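Long-range contact in Non-ribosomal peptide synthetase (Streptomyces halstedii, PDB 3WV4), which belongs to the AMP-binding enzymes of the ANL clan, as part of a non-ribosomal peptide synthetase: residues 306-319 against 327-339. Sequence-based numbering, arbitrary orientation.
Sequences APTLRMFTNSAAAL and LRSAFPGAQVVRM
Phe312 lays one face of its ring against Leu327, whose CD2 sits 4.1 Å from the ring centroid in a CH-pi contact. The CZ corner of the same ring meets Phe331 CD1 at 3.6 Å, the two ring planes inclined at 59°, and Ala334 CB fits obliquely against CE2. Phe331 is gripped in turn: Leu309 CD1 rests over one of its faces, while Ala306 CB touches CE2. Phe312 shares its sheet face with Val336, and with CG anti to the carbonyl carbon (chi1 -63°) its ring lies back toward Leu327, Phe331 and Ala334; Leu295 of helix 289-300 adds to its surroundings. Strand 311-314, helix 321-330 and strand 335-340 form a beta-alpha-beta crossover with parallel strands, the helix packing on the Phe312 side. Phe312 is hydrogen-bonded through its backbone N to Gln335 O and through its O to Val337 N, each at 2.9 Å. On the face bearing Met311 and Thr313, Met311 CG packs on Val337 CG2 at 3.7 Å, where Leu229 of helix 215-229 also touches both side chains. A water joins Arg310 O to Gln335 OE1, whereas the Arg310 guanidinium turns to a salt bridge with Asp235. At the strand's end, Asn314 ND2 donates to Ala317 O (2.7 Å), tying the following loop back.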
loop_
_atom_site.group_PDB
_atom_site.type_symbol
_atom_site.label_atom_id
_atom_site.label_comp_id
_atom_site.label_asym_id
_atom_site.label_seq_id
_atom_site.Cartn_x
_atom_site.Cartn_y
_atom_site.Cartn_z
ATOM N N ALA A 306 -7.840 24.596 1.297
ATOM C CA ALA A 306 -8.490 23.350 1.652
ATOM C C ALA A 306 -8.261 23.191 3.147
ATOM O O ALA A 306 -7.432 22.408 3.607
ATOM C CB ALA A 306 -7.959 22.191 0.838
ATOM N N PRO A 307 -8.981 23.982 3.926
ATOM C CA PRO A 307 -8.775 24.003 5.404
ATOM C C PRO A 307 -9.000 22.668 6.132
ATOM O O PRO A 307 -8.518 22.511 7.215
ATOM C CB PRO A 307 -9.812 25.059 5.881
ATOM C CG PRO A 307 -10.875 25.070 4.773
ATOM C CD PRO A 307 -10.049 24.910 3.516
ATOM N N THR A 308 -9.700 21.707 5.540
ATOM C CA THR A 308 -9.880 20.409 6.217
ATOM C C THR A 308 -8.606 19.548 6.307
ATOM O O THR A 308 -8.521 18.698 7.152
ATOM C CB THR A 308 -10.976 19.615 5.522
ATOM O OG1 THR A 308 -10.613 19.463 4.141
ATOM C CG2 THR A 308 -12.331 20.355 5.657
ATOM N N LEU A 309 -7.629 19.789 5.436
ATOM C CA LEU A 309 -6.367 19.055 5.422
ATOM C C LEU A 309 -5.560 19.214 6.716
ATOM O O LEU A 309 -5.201 20.333 7.091
ATOM C CB LEU A 309 -5.534 19.510 4.255
ATOM C CG LEU A 309 -5.921 18.843 2.932
ATOM C CD1 LEU A 309 -5.108 19.473 1.852
ATOM C CD2 LEU A 309 -5.646 17.334 2.944
ATOM N N ARG A 310 -5.292 18.080 7.370
ATOM C CA ARG A 310 -4.540 18.024 8.610
ATOM C C ARG A 310 -3.193 17.298 8.541
ATOM O O ARG A 310 -2.348 17.446 9.446
ATOM C CB ARG A 310 -5.416 17.440 9.730
ATOM C CG ARG A 310 -5.549 15.918 9.761
ATOM C CD ARG A 310 -6.536 15.496 10.880
ATOM N NE ARG A 310 -6.609 14.047 10.993
ATOM C CZ ARG A 310 -5.755 13.288 11.707
ATOM N NH1 ARG A 310 -4.800 13.823 12.421
ATOM N NH2 ARG A 310 -5.890 11.994 11.745
ATOM N N MET A 311 -2.955 16.516 7.501
ATOM C CA MET A 311 -1.654 15.816 7.384
ATOM C C MET A 311 -1.321 15.473 5.964
ATOM O O MET A 311 -2.205 15.059 5.203
ATOM C CB MET A 311 -1.643 14.506 8.186
ATOM C CG MET A 311 -0.257 13.921 8.419
ATOM S SD MET A 311 -0.288 12.458 9.479
ATOM C CE MET A 311 -0.967 13.165 10.992
ATOM N N PHE A 312 -0.063 15.718 5.615
ATOM C CA PHE A 312 0.572 15.231 4.434
ATOM C C PHE A 312 1.626 14.213 4.846
ATOM O O PHE A 312 2.444 14.502 5.740
ATOM C CB PHE A 312 1.319 16.341 3.709
ATOM C CG PHE A 312 0.434 17.416 3.219
ATOM C CD1 PHE A 312 -0.301 17.250 2.057
ATOM C CD2 PHE A 312 0.302 18.609 3.939
ATOM C CE1 PHE A 312 -1.150 18.253 1.606
ATOM C CE2 PHE A 312 -0.565 19.616 3.491
ATOM C CZ PHE A 312 -1.302 19.429 2.316
ATOM N N THR A 313 1.628 13.062 4.182
ATOM C CA THR A 313 2.605 12.054 4.476
ATOM C C THR A 313 3.432 11.766 3.210
ATOM O O THR A 313 2.895 11.459 2.163
ATOM C CB THR A 313 1.972 10.779 5.047
ATOM O OG1 THR A 313 1.116 10.161 4.116
ATOM C CG2 THR A 313 1.136 11.118 6.192
ATOM N N ASN A 314 4.739 11.815 3.371
ATOM C CA ASN A 314 5.636 11.703 2.274
ATOM C C ASN A 314 6.482 10.478 2.494
ATOM O O ASN A 314 7.189 10.363 3.513
ATOM C CB ASN A 314 6.528 12.933 2.162
ATOM C CG ASN A 314 7.405 12.891 0.911
ATOM O OD1 ASN A 314 6.898 12.939 -0.205
ATOM N ND2 ASN A 314 8.694 12.821 1.093
ATOM N N SER A 315 6.369 9.550 1.543
ATOM C CA SER A 315 7.318 8.462 1.422
ATOM C C SER A 315 8.060 8.784 0.108
ATOM O O SER A 315 8.233 9.961 -0.247
ATOM C CB SER A 315 6.614 7.059 1.495
ATOM O OG SER A 315 5.418 6.958 0.728
ATOM N N ALA A 316 8.524 7.773 -0.601
ATOM C CA ALA A 316 9.135 7.996 -1.911
ATOM C C ALA A 316 10.500 8.697 -1.864
ATOM O O ALA A 316 11.478 8.084 -2.288
ATOM C CB ALA A 316 8.186 8.743 -2.853
ATOM N N ALA A 317 10.586 9.947 -1.390
ATOM C CA ALA A 317 11.848 10.743 -1.495
ATOM C C ALA A 317 11.834 12.057 -0.742
ATOM O O ALA A 317 10.803 12.616 -0.504
ATOM C CB ALA A 317 12.178 11.028 -2.957
ATOM N N ALA A 318 13.007 12.541 -0.397
ATOM C CA ALA A 318 13.185 13.747 0.361
ATOM C C ALA A 318 12.325 14.896 -0.139
ATOM O O ALA A 318 12.274 15.217 -1.329
ATOM C CB ALA A 318 14.664 14.152 0.343
ATOM N N LEU A 319 11.638 15.514 0.798
ATOM C CA LEU A 319 10.817 16.661 0.527
ATOM C C LEU A 319 11.677 17.862 0.893
ATOM O O LEU A 319 12.177 17.919 2.013
ATOM C CB LEU A 319 9.581 16.566 1.418
ATOM C CG LEU A 319 8.334 17.369 1.029
ATOM C CD1 LEU A 319 7.826 16.987 -0.357
ATOM C CD2 LEU A 319 7.268 17.100 2.078
ATOM N N LEU A 327 3.821 24.346 1.882
ATOM C CA LEU A 327 2.672 23.579 2.265
ATOM C C LEU A 327 2.144 24.116 3.581
ATOM O O LEU A 327 0.939 24.195 3.777
ATOM C CB LEU A 327 3.038 22.123 2.486
ATOM C CG LEU A 327 3.142 21.194 1.292
ATOM C CD1 LEU A 327 3.748 19.902 1.822
ATOM C CD2 LEU A 327 1.823 20.967 0.541
ATOM N N ARG A 328 3.058 24.438 4.486
ATOM C CA ARG A 328 2.650 24.893 5.808
ATOM C C ARG A 328 1.978 26.253 5.728
ATOM O O ARG A 328 1.021 26.526 6.449
ATOM C CB ARG A 328 3.819 24.925 6.758
ATOM C CG ARG A 328 4.114 23.569 7.338
ATOM C CD ARG A 328 5.348 23.620 8.210
ATOM N NE ARG A 328 5.648 22.285 8.705
ATOM C CZ ARG A 328 6.878 21.794 8.868
ATOM N NH1 ARG A 328 7.924 22.522 8.548
ATOM N NH2 ARG A 328 7.070 20.556 9.359
ATOM N N SER A 329 2.476 27.078 4.802
ATOM C CA SER A 329 1.923 28.378 4.572
ATOM C C SER A 329 0.496 28.295 3.973
ATOM O O SER A 329 -0.394 29.002 4.403
ATOM C CB SER A 329 2.883 29.161 3.668
ATOM O OG SER A 329 2.439 30.470 3.442
ATOM N N ALA A 330 0.302 27.374 3.042
ATOM C CA ALA A 330 -0.986 27.165 2.388
ATOM C C ALA A 330 -1.979 26.416 3.270
ATOM O O ALA A 330 -3.155 26.734 3.234
ATOM C CB ALA A 330 -0.806 26.429 1.074
ATOM N N PHE A 331 -1.492 25.483 4.081
ATOM C CA PHE A 331 -2.309 24.686 5.001
ATOM C C PHE A 331 -1.703 24.678 6.414
ATOM O O PHE A 331 -1.074 23.690 6.814
ATOM C CB PHE A 331 -2.334 23.282 4.503
ATOM C CG PHE A 331 -2.737 23.174 3.060
ATOM C CD1 PHE A 331 -1.798 23.002 2.086
ATOM C CD2 PHE A 331 -4.104 23.273 2.687
ATOM C CE1 PHE A 331 -2.174 22.918 0.774
ATOM C CE2 PHE A 331 -4.485 23.161 1.361
ATOM C CZ PHE A 331 -3.509 22.991 0.391
ATOM N N PRO A 332 -1.890 25.763 7.179
ATOM C CA PRO A 332 -1.175 25.874 8.459
ATOM C C PRO A 332 -1.693 24.905 9.500
ATOM O O PRO A 332 -1.039 24.684 10.468
ATOM C CB PRO A 332 -1.471 27.302 8.891
ATOM C CG PRO A 332 -2.722 27.621 8.178
ATOM C CD PRO A 332 -2.602 26.984 6.861
ATOM N N GLY A 333 -2.832 24.289 9.247
ATOM C CA GLY A 333 -3.354 23.230 10.114
ATOM C C GLY A 333 -2.834 21.847 9.826
ATOM O O GLY A 333 -3.269 20.894 10.446
ATOM N N ALA A 334 -1.899 21.717 8.886
ATOM C CA ALA A 334 -1.557 20.433 8.405
ATOM C C ALA A 334 -0.131 20.139 8.797
ATOM O O ALA A 334 0.709 21.009 8.714
ATOM C CB ALA A 334 -1.753 20.334 6.876
ATOM N N GLN A 335 0.119 18.906 9.226
ATOM C CA GLN A 335 1.463 18.434 9.609
ATOM C C GLN A 335 2.110 17.749 8.434
ATOM O O GLN A 335 1.413 17.158 7.631
ATOM C CB GLN A 335 1.342 17.454 10.777
ATOM C CG GLN A 335 0.846 18.177 12.016
ATOM C CD GLN A 335 0.471 17.253 13.143
ATOM O OE1 GLN A 335 -0.373 16.337 12.999
ATOM N NE2 GLN A 335 0.982 17.554 14.300
ATOM N N VAL A 336 3.416 17.912 8.271
ATOM C CA VAL A 336 4.140 17.399 7.116
ATOM C C VAL A 336 5.123 16.374 7.604
ATOM O O VAL A 336 6.082 16.678 8.329
ATOM C CB VAL A 336 4.884 18.514 6.411
ATOM C CG1 VAL A 336 5.716 17.933 5.273
ATOM C CG2 VAL A 336 3.924 19.559 5.909
ATOM N N VAL A 337 4.808 15.127 7.325
ATOM C CA VAL A 337 5.360 13.998 8.045
ATOM C C VAL A 337 6.361 13.236 7.197
ATOM O O VAL A 337 5.994 12.781 6.117
ATOM C CB VAL A 337 4.241 13.047 8.484
ATOM C CG1 VAL A 337 4.831 11.827 9.131
ATOM C CG2 VAL A 337 3.262 13.784 9.412
ATOM N N ARG A 338 7.605 13.118 7.688
ATOM C CA ARG A 338 8.605 12.412 6.943
ATOM C C ARG A 338 8.599 10.958 7.280
ATOM O O ARG A 338 8.378 10.572 8.434
ATOM C CB ARG A 338 9.995 13.023 7.161
ATOM C CG ARG A 338 10.197 14.454 6.579
ATOM C CD ARG A 338 10.384 15.525 7.688
ATOM N NE ARG A 338 11.538 15.297 8.524
ATOM C CZ ARG A 338 11.763 15.772 9.751
ATOM N NH1 ARG A 338 10.893 16.484 10.444
ATOM N NH2 ARG A 338 12.937 15.504 10.304
ATOM N N MET A 339 8.885 10.130 6.280
ATOM C CA MET A 339 8.893 8.679 6.430
ATOM C C MET A 339 9.986 8.097 5.552
ATOM O O MET A 339 10.360 8.700 4.580
ATOM C CB MET A 339 7.540 8.094 5.989
ATOM C CG MET A 339 6.368 8.846 6.625
ATOM S SD MET A 339 4.816 8.014 6.505
ATOM C CE MET A 339 4.609 8.117 4.749
HETATM O O HOH W 1 -2.797 16.615 11.789
#